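Putative dihydrodipicolinate synthase (Thermus thermophilus, PDB 2PCQ) is a TIM-barrel protein of the dihydrodipicolinate synthetase family, found here as a four-chain assembly with bound potassium. Local coordinates at residues A[139-143]-A[167-171]; A[148-154]-A[171-177]; A[93-97]-A[108-112]. All coordinates share one frame; numbering follows the deposited sequence.

Contact 1 of 3, residues A[139-143]-A[167-171]. With K (potassium ion), chain B.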
ATOM      1  N   VAL A 139       8.094  -6.842 -19.004  1.00 15.43           N
ATOM      2  CA  VAL A 139       7.736  -8.145 -19.557  1.00 13.05           C
ATOM      3  C   VAL A 139       7.666  -8.061 -21.081  1.00 17.07           C
ATOM      4  O   VAL A 139       8.139  -8.955 -21.779  1.00 17.85           O
ATOM      5  CB  VAL A 139       6.368  -8.639 -19.020  1.00 15.05           C
ATOM      6  CG1 VAL A 139       6.002  -9.970 -19.676  1.00 10.26           C
ATOM      7  CG2 VAL A 139       6.424  -8.800 -17.499  1.00 12.38           C
ATOM      8  N   GLU A 140       7.082  -6.983 -21.596  1.00 16.00           N
ATOM      9  CA  GLU A 140       6.963  -6.810 -23.036  1.00 19.63           C
ATOM     10  C   GLU A 140       8.324  -6.600 -23.706  1.00 18.52           C
ATOM     11  O   GLU A 140       8.545  -7.037 -24.833  1.00 20.66           O
ATOM     12  CB  GLU A 140       6.024  -5.642 -23.358  1.00 17.25           C
ATOM     13  CG  GLU A 140       5.896  -5.363 -24.855  1.00 25.53           C
ATOM     14  CD  GLU A 140       4.650  -4.576 -25.208  1.00 28.00           C
ATOM     15  OE1 GLU A 140       4.171  -3.798 -24.360  1.00 30.56           O
ATOM     16  OE2 GLU A 140       4.154  -4.728 -26.344  1.00 37.72           O
ATOM     17  N   ALA A 141       9.241  -5.945 -23.004  1.00 20.97           N
ATOM     18  CA  ALA A 141      10.571  -5.710 -23.548  1.00 23.16           C
ATOM     19  C   ALA A 141      11.371  -7.007 -23.588  1.00 23.18           C
ATOM     20  O   ALA A 141      12.180  -7.215 -24.488  1.00 26.71           O
ATOM     21  CB  ALA A 141      11.308  -4.670 -22.705  1.00 21.63           C
ATOM     22  N   LEU A 142      11.136  -7.881 -22.613  1.00 19.35           N
ATOM     23  CA  LEU A 142      11.850  -9.152 -22.532  1.00 20.23           C
ATOM     24  C   LEU A 142      11.233 -10.258 -23.381  1.00 21.52           C
ATOM     25  O   LEU A 142      11.927 -11.183 -23.805  1.00 20.40           O
ATOM     26  CB  LEU A 142      11.920  -9.616 -21.075  1.00 19.85           C
ATOM     27  CG  LEU A 142      12.775  -8.746 -20.148  1.00 21.23           C
ATOM     28  CD1 LEU A 142      12.486  -9.082 -18.698  1.00 18.37           C
ATOM     29  CD2 LEU A 142      14.244  -8.967 -20.477  1.00 21.87           C
ATOM     30  N   ALA A 143       9.931 -10.155 -23.622  1.00 20.03           N
ATOM     31  CA  ALA A 143       9.203 -11.153 -24.394  1.00 20.72           C
ATOM     32  C   ALA A 143       9.808 -11.529 -25.750  1.00 24.87           C
ATOM     33  O   ALA A 143       9.728 -12.674 -26.152  1.00 21.39           O
ATOM     34  CB  ALA A 143       7.752 -10.703 -24.581  1.00 21.42           C
ATOM     35  N   ARG A 167      -1.469  -8.835 -25.921  1.00 19.69           N
ATOM     36  CA  ARG A 167      -0.293  -8.226 -26.533  1.00 23.56           C
ATOM     37  C   ARG A 167       0.930  -9.093 -26.803  1.00 23.58           C
ATOM     38  O   ARG A 167       1.770  -8.719 -27.620  1.00 27.60           O
ATOM     39  CB  ARG A 167       0.158  -7.019 -25.698  1.00 22.09           C
ATOM     40  CG  ARG A 167      -0.790  -5.827 -25.739  1.00 31.43           C
ATOM     41  CD  ARG A 167      -0.171  -4.607 -25.059  1.00 46.59           C
ATOM     42  NE  ARG A 167       0.746  -3.861 -25.920  1.00 50.85           N
ATOM     43  CZ  ARG A 167       1.515  -2.859 -25.499  1.00 54.49           C
ATOM     44  NH1 ARG A 167       1.484  -2.488 -24.227  1.00 53.62           N
ATOM     45  NH2 ARG A 167       2.300  -2.213 -26.354  1.00 59.00           N
ATOM     46  N   LEU A 168       1.045 -10.244 -26.153  1.00 20.87           N
ATOM     47  CA  LEU A 168       2.242 -11.051 -26.343  1.00 26.81           C
ATOM     48  C   LEU A 168       2.080 -12.399 -27.030  1.00 32.42           C
ATOM     49  O   LEU A 168       1.266 -13.222 -26.625  1.00 37.93           O
ATOM     50  CB  LEU A 168       2.933 -11.257 -24.987  1.00 21.15           C
ATOM     51  CG  LEU A 168       3.161  -9.988 -24.155  1.00 26.20           C
ATOM     52  CD1 LEU A 168       3.861 -10.343 -22.844  1.00 19.62           C
ATOM     53  CD2 LEU A 168       3.995  -8.986 -24.951  1.00 20.73           C
ATOM     54  N   GLN A 169       2.871 -12.612 -28.075  1.00 38.72           N
ATOM     55  CA  GLN A 169       2.872 -13.870 -28.810  1.00 43.05           C
ATOM     56  C   GLN A 169       4.194 -14.559 -28.493  1.00 42.43           C
ATOM     57  O   GLN A 169       5.125 -13.916 -28.004  1.00 44.67           O
ATOM     58  CB  GLN A 169       2.758 -13.617 -30.312  1.00 48.40           C
ATOM     59  CG  GLN A 169       1.518 -12.846 -30.714  1.00 56.05           C
ATOM     60  CD  GLN A 169       1.384 -12.714 -32.216  1.00 66.42           C
ATOM     61  OE1 GLN A 169       1.176 -13.703 -32.924  1.00 71.16           O
ATOM     62  NE2 GLN A 169       1.503 -11.488 -32.713  1.00 70.29           N
ATOM     63  N   GLU A 170       4.288 -15.856 -28.771  1.00 42.98           N
ATOM     64  CA  GLU A 170       5.511 -16.592 -28.466  1.00 44.59           C
ATOM     65  C   GLU A 170       5.852 -16.352 -26.995  1.00 42.49           C
ATOM     66  O   GLU A 170       7.020 -16.181 -26.636  1.00 36.72           O
ATOM     67  CB  GLU A 170       6.677 -16.104 -29.336  1.00 52.99           C
ATOM     68  CG  GLU A 170       6.551 -16.408 -30.820  1.00 63.15           C
ATOM     69  CD  GLU A 170       7.771 -15.956 -31.609  1.00 69.03           C
ATOM     70  OE1 GLU A 170       8.702 -15.387 -30.997  1.00 71.51           O
ATOM     71  OE2 GLU A 170       7.799 -16.168 -32.840  1.00 72.88           O
ATOM     72  N   PHE A 171       4.825 -16.323 -26.148  1.00 33.21           N
ATOM     73  CA  PHE A 171       5.026 -16.086 -24.724  1.00 25.50           C
ATOM     74  C   PHE A 171       4.065 -16.957 -23.921  1.00 20.88           C
ATOM     75  O   PHE A 171       2.865 -16.691 -23.848  1.00 18.39           O
ATOM     76  CB  PHE A 171       4.804 -14.609 -24.409  1.00 21.80           C
ATOM     77  CG  PHE A 171       5.446 -14.162 -23.135  1.00 22.40           C
ATOM     78  CD1 PHE A 171       4.671 -13.784 -22.046  1.00 21.69           C
ATOM     79  CD2 PHE A 171       6.832 -14.106 -23.026  1.00 27.07           C
ATOM     80  CE1 PHE A 171       5.267 -13.354 -20.864  1.00 23.24           C
ATOM     81  CE2 PHE A 171       7.440 -13.678 -21.850  1.00 25.33           C
ATOM     82  CZ  PHE A 171       6.655 -13.301 -20.766  1.00 25.52           C
TER
HETATM   83  K     K B 284      10.100 -15.500 -26.362  1.00 28.26           K
HETATM   84  O   HOH W   1       2.326  -5.648 -28.604  1.00 58.90           O
HETATM   85  O   HOH W   2       7.314 -12.545 -27.721  1.00 45.47           O
HETATM   86  O   HOH W   3      11.041 -14.823 -29.269  1.00 29.70           O
HETATM   87  O   HOH W   4      10.354 -18.561 -26.901  1.00 32.48           O
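V139 and A143, one helical turn apart, meet L168 and F171 in an apolar strip where helix 136-142 faces the loop leading into strand 172-175. V139 uses one branch for both partners: CG1 lies 3.6 Å from F171 CZ and 3.8 Å from L168 CD1. Its side chain crosses that of F171 at about a right angle, while A143 CB approaches another part of the same ring, 3.9 Å from CD2. The L168 methyls divide the work, CD1 going to V139 and CD2 to A143 and the CG of E140. The small A143 lets its backbone come close to the loop, its CB still touching L168 and F171.

The charged contact is made by E140 and R167, toward the solvent side. With CG anti to its backbone N (chi1 178°) and an extended chain, E140 carries its carboxylate out over one face of the R167 guanidinium, the two planes standing 83° apart. OE1 is 3.0 Å from R167 NH1 but well out of the guanidinium plane, so this salt bridge rests on charge alone. A water completes the link by donating to E140 OE2 and to the carbonyl oxygen of R167.

Metal and water bind the backbones. One water donates to Q169 O and weakly to A143 O. The potassium ion takes A143 O at 2.9 Å and E170 O at 3.2 Å, and the carbonyls of H145 and V148 together with two waters complete its shell. E170 adopts a left-handed conformation (phi 53°) in the bend that presents its carbonyl. Neutral carbonyl oxygens are typical potassium ligands, and here the ion probably offsets the crowding of several carbonyl dipoles, tying A143 to the 167-171 loop beside the separate E140-R167 charge pair.

Contact 2 of 3, residues A[148-154]-A[171-177]. With K (potassium ion), chain B.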
ATOM      1  N   VAL A 148      13.557 -16.353 -23.334  1.00 21.18           N
ATOM      2  CA  VAL A 148      12.611 -15.958 -22.295  1.00 20.14           C
ATOM      3  C   VAL A 148      11.324 -16.634 -22.755  1.00 20.43           C
ATOM      4  O   VAL A 148      10.518 -16.039 -23.456  1.00 20.64           O
ATOM      5  CB  VAL A 148      12.423 -14.427 -22.246  1.00 19.44           C
ATOM      6  CG1 VAL A 148      11.318 -14.067 -21.260  1.00 17.23           C
ATOM      7  CG2 VAL A 148      13.731 -13.757 -21.830  1.00 17.04           C
ATOM      8  N   LEU A 149      11.147 -17.889 -22.359  1.00 19.19           N
ATOM      9  CA  LEU A 149       9.996 -18.692 -22.777  1.00 21.02           C
ATOM     10  C   LEU A 149       8.615 -18.174 -22.414  1.00 20.98           C
ATOM     11  O   LEU A 149       7.652 -18.372 -23.159  1.00 22.34           O
ATOM     12  CB  LEU A 149      10.151 -20.115 -22.245  1.00 18.12           C
ATOM     13  CG  LEU A 149      11.509 -20.759 -22.528  1.00 18.92           C
ATOM     14  CD1 LEU A 149      11.460 -22.222 -22.113  1.00 17.95           C
ATOM     15  CD2 LEU A 149      11.855 -20.635 -24.010  1.00 18.86           C
ATOM     16  N   GLY A 150       8.510 -17.522 -21.267  1.00 20.56           N
ATOM     17  CA  GLY A 150       7.223 -17.014 -20.844  1.00 17.43           C
ATOM     18  C   GLY A 150       7.291 -16.504 -19.425  1.00 18.07           C
ATOM     19  O   GLY A 150       8.325 -15.994 -18.991  1.00 14.17           O
ATOM     20  N   ILE A 151       6.201 -16.657 -18.687  1.00 16.97           N
ATOM     21  CA  ILE A 151       6.171 -16.171 -17.323  1.00 15.21           C
ATOM     22  C   ILE A 151       5.236 -16.952 -16.415  1.00 15.64           C
ATOM     23  O   ILE A 151       4.191 -17.435 -16.849  1.00 16.78           O
ATOM     24  CB  ILE A 151       5.729 -14.691 -17.300  1.00 12.38           C
ATOM     25  CG1 ILE A 151       5.804 -14.124 -15.881  1.00 16.81           C
ATOM     26  CG2 ILE A 151       4.296 -14.577 -17.818  1.00 14.27           C
ATOM     27  CD1 ILE A 151       5.574 -12.616 -15.820  1.00  9.88           C
ATOM     28  N   LYS A 152       5.641 -17.111 -15.161  1.00 14.32           N
ATOM     29  CA  LYS A 152       4.780 -17.740 -14.174  1.00 12.83           C
ATOM     30  C   LYS A 152       4.339 -16.527 -13.361  1.00 15.02           C
ATOM     31  O   LYS A 152       5.169 -15.838 -12.758  1.00 12.74           O
ATOM     32  CB  LYS A 152       5.527 -18.706 -13.257  1.00 10.84           C
ATOM     33  CG  LYS A 152       4.615 -19.259 -12.157  1.00 15.64           C
ATOM     34  CD  LYS A 152       5.339 -20.124 -11.132  1.00 15.22           C
ATOM     35  CE  LYS A 152       4.390 -20.469  -9.982  1.00 14.22           C
ATOM     36  NZ  LYS A 152       5.074 -21.136  -8.838  1.00 21.20           N
ATOM     37  N   ASP A 153       3.040 -16.258 -13.366  1.00 13.81           N
ATOM     38  CA  ASP A 153       2.492 -15.123 -12.644  1.00 15.26           C
ATOM     39  C   ASP A 153       1.624 -15.633 -11.495  1.00 14.45           C
ATOM     40  O   ASP A 153       0.547 -16.190 -11.718  1.00 13.78           O
ATOM     41  CB  ASP A 153       1.657 -14.266 -13.600  1.00 13.69           C
ATOM     42  CG  ASP A 153       1.333 -12.901 -13.032  1.00 16.85           C
ATOM     43  OD1 ASP A 153       0.945 -12.824 -11.849  1.00 14.08           O
ATOM     44  OD2 ASP A 153       1.451 -11.903 -13.775  1.00 17.52           O
ATOM     45  N   SER A 154       2.095 -15.434 -10.268  1.00 13.51           N
ATOM     46  CA  SER A 154       1.367 -15.885  -9.084  1.00 14.36           C
ATOM     47  C   SER A 154       0.581 -14.775  -8.398  1.00 13.91           C
ATOM     48  O   SER A 154      -0.069 -15.017  -7.381  1.00 11.61           O
ATOM     49  CB  SER A 154       2.345 -16.483  -8.066  1.00 13.78           C
ATOM     50  OG  SER A 154       3.139 -17.501  -8.646  1.00 14.58           O
ATOM     51  N   PHE A 171       4.825 -16.323 -26.148  1.00 33.21           N
ATOM     52  CA  PHE A 171       5.026 -16.086 -24.724  1.00 25.50           C
ATOM     53  C   PHE A 171       4.065 -16.957 -23.921  1.00 20.88           C
ATOM     54  O   PHE A 171       2.865 -16.691 -23.848  1.00 18.39           O
ATOM     55  CB  PHE A 171       4.804 -14.609 -24.409  1.00 21.80           C
ATOM     56  CG  PHE A 171       5.446 -14.162 -23.135  1.00 22.40           C
ATOM     57  CD1 PHE A 171       4.671 -13.784 -22.046  1.00 21.69           C
ATOM     58  CD2 PHE A 171       6.832 -14.106 -23.026  1.00 27.07           C
ATOM     59  CE1 PHE A 171       5.267 -13.354 -20.864  1.00 23.24           C
ATOM     60  CE2 PHE A 171       7.440 -13.678 -21.850  1.00 25.33           C
ATOM     61  CZ  PHE A 171       6.655 -13.301 -20.766  1.00 25.52           C
ATOM     62  N   ARG A 172       4.618 -17.998 -23.317  1.00 19.94           N
ATOM     63  CA  ARG A 172       3.848 -18.966 -22.556  1.00 17.63           C
ATOM     64  C   ARG A 172       3.538 -18.505 -21.143  1.00 18.04           C
ATOM     65  O   ARG A 172       4.432 -18.291 -20.327  1.00 16.16           O
ATOM     66  CB  ARG A 172       4.602 -20.292 -22.552  1.00 17.68           C
ATOM     67  CG  ARG A 172       4.869 -20.799 -23.973  1.00 23.64           C
ATOM     68  CD  ARG A 172       5.883 -21.919 -23.982  1.00 23.76           C
ATOM     69  NE  ARG A 172       5.441 -23.040 -23.165  1.00 21.81           N
ATOM     70  CZ  ARG A 172       6.223 -24.053 -22.815  1.00 28.98           C
ATOM     71  NH1 ARG A 172       7.488 -24.078 -23.215  1.00 25.61           N
ATOM     72  NH2 ARG A 172       5.739 -25.044 -22.076  1.00 22.09           N
ATOM     73  N   VAL A 173       2.250 -18.369 -20.864  1.00 15.30           N
ATOM     74  CA  VAL A 173       1.795 -17.898 -19.568  1.00 14.16           C
ATOM     75  C   VAL A 173       1.311 -18.992 -18.636  1.00 15.72           C
ATOM     76  O   VAL A 173       0.421 -19.770 -18.979  1.00 14.80           O
ATOM     77  CB  VAL A 173       0.653 -16.874 -19.731  1.00 13.95           C
ATOM     78  CG1 VAL A 173       0.167 -16.412 -18.366  1.00 12.87           C
ATOM     79  CG2 VAL A 173       1.135 -15.689 -20.572  1.00 12.80           C
ATOM     80  N   TYR A 174       1.903 -19.029 -17.447  1.00 14.52           N
ATOM     81  CA  TYR A 174       1.527 -19.985 -16.416  1.00 14.50           C
ATOM     82  C   TYR A 174       1.070 -19.208 -15.194  1.00 15.47           C
ATOM     83  O   TYR A 174       1.732 -18.261 -14.773  1.00 13.47           O
ATOM     84  CB  TYR A 174       2.713 -20.880 -16.056  1.00 14.85           C
ATOM     85  CG  TYR A 174       2.761 -22.131 -16.893  1.00 18.49           C
ATOM     86  CD1 TYR A 174       2.029 -23.257 -16.527  1.00 16.07           C
ATOM     87  CD2 TYR A 174       3.453 -22.159 -18.103  1.00 19.73           C
ATOM     88  CE1 TYR A 174       1.971 -24.376 -17.343  1.00 20.26           C
ATOM     89  CE2 TYR A 174       3.401 -23.279 -18.934  1.00 23.02           C
ATOM     90  CZ  TYR A 174       2.652 -24.382 -18.545  1.00 23.38           C
ATOM     91  OH  TYR A 174       2.551 -25.485 -19.363  1.00 28.59           O
ATOM     92  N   THR A 175      -0.074 -19.575 -14.638  1.00 10.01           N
ATOM     93  CA  THR A 175      -0.537 -18.881 -13.451  1.00 13.19           C
ATOM     94  C   THR A 175      -0.153 -19.711 -12.239  1.00 14.94           C
ATOM     95  O   THR A 175      -0.148 -20.944 -12.297  1.00 17.17           O
ATOM     96  CB  THR A 175      -2.065 -18.672 -13.459  1.00 14.54           C
ATOM     97  OG1 THR A 175      -2.450 -17.993 -12.258  1.00 15.71           O
ATOM     98  CG2 THR A 175      -2.795 -20.007 -13.529  1.00 13.66           C
ATOM     99  N   GLY A 176       0.194 -19.033 -11.150  1.00 12.98           N
ATOM    100  CA  GLY A 176       0.555 -19.736  -9.934  1.00 13.37           C
ATOM    101  C   GLY A 176      -0.511 -19.509  -8.881  1.00 13.88           C
ATOM    102  O   GLY A 176      -0.322 -19.852  -7.714  1.00 15.20           O
ATOM    103  N   HIS A 177      -1.639 -18.938  -9.304  1.00 14.50           N
ATOM    104  CA  HIS A 177      -2.750 -18.626  -8.400  1.00 16.98           C
ATOM    105  C   HIS A 177      -3.933 -19.589  -8.575  1.00 15.81           C
ATOM    106  O   HIS A 177      -4.705 -19.476  -9.528  1.00 15.21           O
ATOM    107  CB  HIS A 177      -3.216 -17.187  -8.646  1.00 12.66           C
ATOM    108  CG  HIS A 177      -4.131 -16.659  -7.587  1.00 15.36           C
ATOM    109  ND1 HIS A 177      -3.710 -16.406  -6.298  1.00 24.18           N
ATOM    110  CD2 HIS A 177      -5.442 -16.328  -7.625  1.00  9.75           C
ATOM    111  CE1 HIS A 177      -4.722 -15.940  -5.589  1.00 16.72           C
ATOM    112  NE2 HIS A 177      -5.785 -15.884  -6.371  1.00 20.97           N
TER
HETATM  113  K     K B 284      10.100 -15.500 -26.362  1.00 28.26           K
HETATM  114  O   HOH W   5      -1.860 -14.825 -11.340  1.00 17.13           O
HETATM  115  O   HOH W   6      -0.386 -17.338  -6.053  1.00 43.66           O
HETATM  116  O   HOH W   3      11.041 -14.823 -29.269  1.00 29.70           O
HETATM  117  O   HOH W   4      10.354 -18.561 -26.901  1.00 32.48           O
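Strands 148-153 and 172-175 run side by side at 12°, their axes 4.6 Å apart, as neighbouring parallel strands of the TIM barrel, joined by helix 158-167 in a beta-alpha-beta crossover. R172 N bonds to L149 O, I151 N to R172 O, Y174 N to I151 O, D153 N to Y174 O and G176 N to D153 O, the ladder of parallel pairing.

At its start, G150 lies beneath F171. Its CA sits 3.7 Å from the ring centroid and 18° off the normal, a CH-pi contact in which the CA-H points at the ring face, while V148 CG1 meets the ring edge near its plane. I151 adds CG2 beside F171 CE1, at 3.4 Å. Glycine fits here for steric reasons: with no side chain, it leaves room both for the F171 ring and for R172 O, which comes within 3.1 Å of G150 CA. The oxygen of V148 meanwhile binds the potassium ion at 3.0 Å.

The two faces differ in character. I151, V173 and D153 turn to the one covered by helix 158-167, where isoleucine and valine pack on Y164. D153 OD2 forms a salt bridge with R160 and a hydrogen bond with the Y164 hydroxyl, and OD1 bonds to S155. K152, R172 and Y174 turn to the other. K152 stays fully extended; its CE passes over G176, 3.9 Å from CA, before NZ bonds to the hydroxyl of Y124. R172 and Y174 both reach E190, the arginine by a salt bridge.

Beyond the strands the chain turns, and H177 NE2 bonds to S159 of the second subunit. T175 opens an ST turn, its OG1 accepting from H177 N at 3.2 Å, and a water donates to D153 O from 2.8 Å.

Contact 3 of 3, residues A[93-97]-A[108-112]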
ATOM      1  N   LEU A  93      13.149 -20.413 -13.515  1.00 12.74           N
ATOM      2  CA  LEU A  93      11.997 -19.588 -13.185  1.00 14.69           C
ATOM      3  C   LEU A  93      12.661 -18.572 -12.268  1.00 13.99           C
ATOM      4  O   LEU A  93      12.831 -18.817 -11.076  1.00 16.95           O
ATOM      5  CB  LEU A  93      10.932 -20.398 -12.439  1.00 16.77           C
ATOM      6  CG  LEU A  93       9.574 -20.452 -13.151  1.00 21.80           C
ATOM      7  CD1 LEU A  93       8.598 -21.322 -12.372  1.00 21.28           C
ATOM      8  CD2 LEU A  93       9.026 -19.048 -13.295  1.00 20.70           C
ATOM      9  N   ALA A  94      13.066 -17.444 -12.839  1.00 13.33           N
ATOM     10  CA  ALA A  94      13.782 -16.425 -12.083  1.00 13.79           C
ATOM     11  C   ALA A  94      12.985 -15.197 -11.660  1.00 12.68           C
ATOM     12  O   ALA A  94      12.263 -14.603 -12.453  1.00 14.48           O
ATOM     13  CB  ALA A  94      15.014 -15.983 -12.872  1.00 14.66           C
ATOM     14  N   THR A  95      13.156 -14.821 -10.396  1.00 11.81           N
ATOM     15  CA  THR A  95      12.501 -13.655  -9.816  1.00 11.43           C
ATOM     16  C   THR A  95      13.454 -12.465  -9.932  1.00 15.07           C
ATOM     17  O   THR A  95      14.660 -12.640 -10.098  1.00 16.80           O
ATOM     18  CB  THR A  95      12.214 -13.873  -8.319  1.00 14.96           C
ATOM     19  OG1 THR A  95      13.430 -14.253  -7.664  1.00 14.81           O
ATOM     20  CG2 THR A  95      11.170 -14.964  -8.113  1.00 14.60           C
ATOM     21  N   PRO A  96      12.926 -11.234  -9.844  1.00 15.94           N
ATOM     22  CA  PRO A  96      13.785 -10.048  -9.938  1.00 14.47           C
ATOM     23  C   PRO A  96      14.551  -9.836  -8.632  1.00 18.77           C
ATOM     24  O   PRO A  96      14.149 -10.342  -7.583  1.00 13.86           O
ATOM     25  CB  PRO A  96      12.786  -8.907 -10.159  1.00 12.95           C
ATOM     26  CG  PRO A  96      11.545  -9.589 -10.671  1.00 21.96           C
ATOM     27  CD  PRO A  96      11.506 -10.854  -9.862  1.00 15.53           C
ATOM     28  N   PRO A  97      15.684  -9.114  -8.682  1.00 18.34           N
ATOM     29  CA  PRO A  97      16.432  -8.876  -7.442  1.00 16.24           C
ATOM     30  C   PRO A  97      15.437  -8.166  -6.511  1.00 16.56           C
ATOM     31  O   PRO A  97      14.556  -7.459  -6.994  1.00 16.44           O
ATOM     32  CB  PRO A  97      17.566  -7.963  -7.900  1.00 14.21           C
ATOM     33  CG  PRO A  97      17.843  -8.471  -9.287  1.00 17.23           C
ATOM     34  CD  PRO A  97      16.444  -8.649  -9.857  1.00 15.55           C
ATOM     35  N   LEU A 108      17.126  -4.356 -14.311  1.00 18.35           N
ATOM     36  CA  LEU A 108      16.172  -5.462 -14.327  1.00 18.16           C
ATOM     37  C   LEU A 108      16.308  -6.220 -15.639  1.00 19.05           C
ATOM     38  O   LEU A 108      16.358  -7.451 -15.657  1.00 17.72           O
ATOM     39  CB  LEU A 108      14.736  -4.946 -14.195  1.00 16.58           C
ATOM     40  CG  LEU A 108      13.638  -6.017 -14.282  1.00 23.12           C
ATOM     41  CD1 LEU A 108      13.731  -6.955 -13.090  1.00 15.48           C
ATOM     42  CD2 LEU A 108      12.282  -5.350 -14.317  1.00 30.27           C
ATOM     43  N   LEU A 109      16.355  -5.472 -16.739  1.00 18.97           N
ATOM     44  CA  LEU A 109      16.490  -6.071 -18.061  1.00 19.63           C
ATOM     45  C   LEU A 109      17.870  -6.706 -18.194  1.00 20.62           C
ATOM     46  O   LEU A 109      18.004  -7.795 -18.750  1.00 19.68           O
ATOM     47  CB  LEU A 109      16.294  -5.008 -19.152  1.00 21.62           C
ATOM     48  CG  LEU A 109      14.951  -4.269 -19.124  1.00 24.77           C
ATOM     49  CD1 LEU A 109      14.918  -3.216 -20.222  1.00 24.34           C
ATOM     50  CD2 LEU A 109      13.814  -5.266 -19.301  1.00 24.79           C
ATOM     51  N   ARG A 110      18.892  -6.027 -17.679  1.00 17.98           N
ATOM     52  CA  ARG A 110      20.249  -6.558 -17.746  1.00 18.73           C
ATOM     53  C   ARG A 110      20.333  -7.891 -17.015  1.00 19.90           C
ATOM     54  O   ARG A 110      21.029  -8.806 -17.456  1.00 18.78           O
ATOM     55  CB  ARG A 110      21.255  -5.579 -17.127  1.00 18.49           C
ATOM     56  CG  ARG A 110      21.413  -4.270 -17.887  1.00 22.00           C
ATOM     57  CD  ARG A 110      22.712  -3.567 -17.502  1.00 21.77           C
ATOM     58  NE  ARG A 110      22.726  -3.085 -16.121  1.00 24.17           N
ATOM     59  CZ  ARG A 110      22.139  -1.965 -15.709  1.00 23.17           C
ATOM     60  NH1 ARG A 110      21.483  -1.199 -16.572  1.00 23.59           N
ATOM     61  NH2 ARG A 110      22.214  -1.605 -14.433  1.00 19.83           N
ATOM     62  N   TYR A 111      19.621  -7.997 -15.898  1.00 14.88           N
ATOM     63  CA  TYR A 111      19.624  -9.221 -15.102  1.00 16.20           C
ATOM     64  C   TYR A 111      19.083 -10.401 -15.913  1.00 16.26           C
ATOM     65  O   TYR A 111      19.753 -11.419 -16.072  1.00 16.78           O
ATOM     66  CB  TYR A 111      18.772  -9.026 -13.843  1.00 14.26           C
ATOM     67  CG  TYR A 111      18.801 -10.193 -12.878  1.00 17.09           C
ATOM     68  CD1 TYR A 111      19.965 -10.524 -12.180  1.00 18.19           C
ATOM     69  CD2 TYR A 111      17.666 -10.976 -12.670  1.00 16.43           C
ATOM     70  CE1 TYR A 111      19.995 -11.604 -11.296  1.00 19.15           C
ATOM     71  CE2 TYR A 111      17.686 -12.058 -11.790  1.00 15.76           C
ATOM     72  CZ  TYR A 111      18.851 -12.366 -11.110  1.00 17.35           C
ATOM     73  OH  TYR A 111      18.867 -13.434 -10.247  1.00 14.88           O
ATOM     74  N   TYR A 112      17.870 -10.253 -16.430  1.00 17.81           N
ATOM     75  CA  TYR A 112      17.240 -11.309 -17.206  1.00 19.19           C
ATOM     76  C   TYR A 112      17.953 -11.630 -18.517  1.00 20.20           C
ATOM     77  O   TYR A 112      18.019 -12.788 -18.919  1.00 19.21           O
ATOM     78  CB  TYR A 112      15.779 -10.952 -17.481  1.00 14.84           C
ATOM     79  CG  TYR A 112      14.874 -11.171 -16.289  1.00 17.00           C
ATOM     80  CD1 TYR A 112      14.216 -10.102 -15.677  1.00 18.59           C
ATOM     81  CD2 TYR A 112      14.676 -12.450 -15.770  1.00 16.35           C
ATOM     82  CE1 TYR A 112      13.380 -10.306 -14.577  1.00 19.25           C
ATOM     83  CE2 TYR A 112      13.844 -12.663 -14.673  1.00 17.80           C
ATOM     84  CZ  TYR A 112      13.199 -11.590 -14.083  1.00 16.63           C
ATOM     85  OH  TYR A 112      12.360 -11.802 -13.015  1.00 15.79           O
TER
HETATM   86  O   HOH W   7      16.616 -14.396  -9.266  1.00 13.90           O
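Y112 and A94 make the one direct hydrogen bond between these segments: the phenol OH of Y112 donates to A94 O at 2.9 Å. The oxygen lies at the edge of the tyrosine ring, near its plane, yet the hydroxyl approaches from above the carbonyl plane, 41° out of it. A94 CB packs on CE2 of the same ring, and P96 packs at that same hydroxyl end, its CG 3.3 Å from the Y112 OH. Proline carries no N-H, so P96 N offers the hydroxyl nothing, and its ring simply closes over it. L108 lies alongside, with CD1 3.6 Å from P96 CB.

Y111 meets the second proline. A trans chi1 (-175°) points its ring toward the 93-97 segment, where it and P97 pass in opposite directions. P97 CG rests 4.0 Å above the ring centre, just 7° off the normal, in a CH-pi contact. Proline suits an aromatic face because its CD, next to nitrogen, carries polarised hydrogens; P97 CD is 3.8 Å from Y111 CD2. A water lies between the Y111 OH, 2.6 Å away, and T95 O, 2.8 Å away.

Further out, A94 is held in the barrel sheet by backbone bonds to F122 and Y124 of the adjacent strand. Y112 packs on L123 and on L142 of helix 136-142, while Y111 leans on L74 and A77 of helix 74-87. The third subunit completes the surroundings: its P258 packs on Y111 and its Y259 on P97, with R110 bonded to the P258 carbonyl.

The chemistry thus divides between two tyrosines of helix 107-118. Y112 OH satisfies A94 O directly, while a water that also contacts the Y111 hydroxyl probably donates to T95 O, and the rings and prolines keep the loop packed on the helix without charged groups.

In the fold
Contact 2 belongs to the barrel wall itself, its centre about 10 Å from the centre of the chain, and is mostly backbone pairing; contacts 1 and 3 lie farther out, where helices meet the loops and strand ends. Contact 3 is also buried, sealed partly by another subunit, whereas contact 1 is partly exposed and alone bears a salt bridge between its segments. F171 and the potassium ion join contacts 1 and 2, the ion drawing carbonyl ligands from each. L142 of contact 1 packs on Y112 and L109 of contact 3, and K152 of contact 2 touches L93 of contact 3, although strand 121-125 lies between their sheet strands.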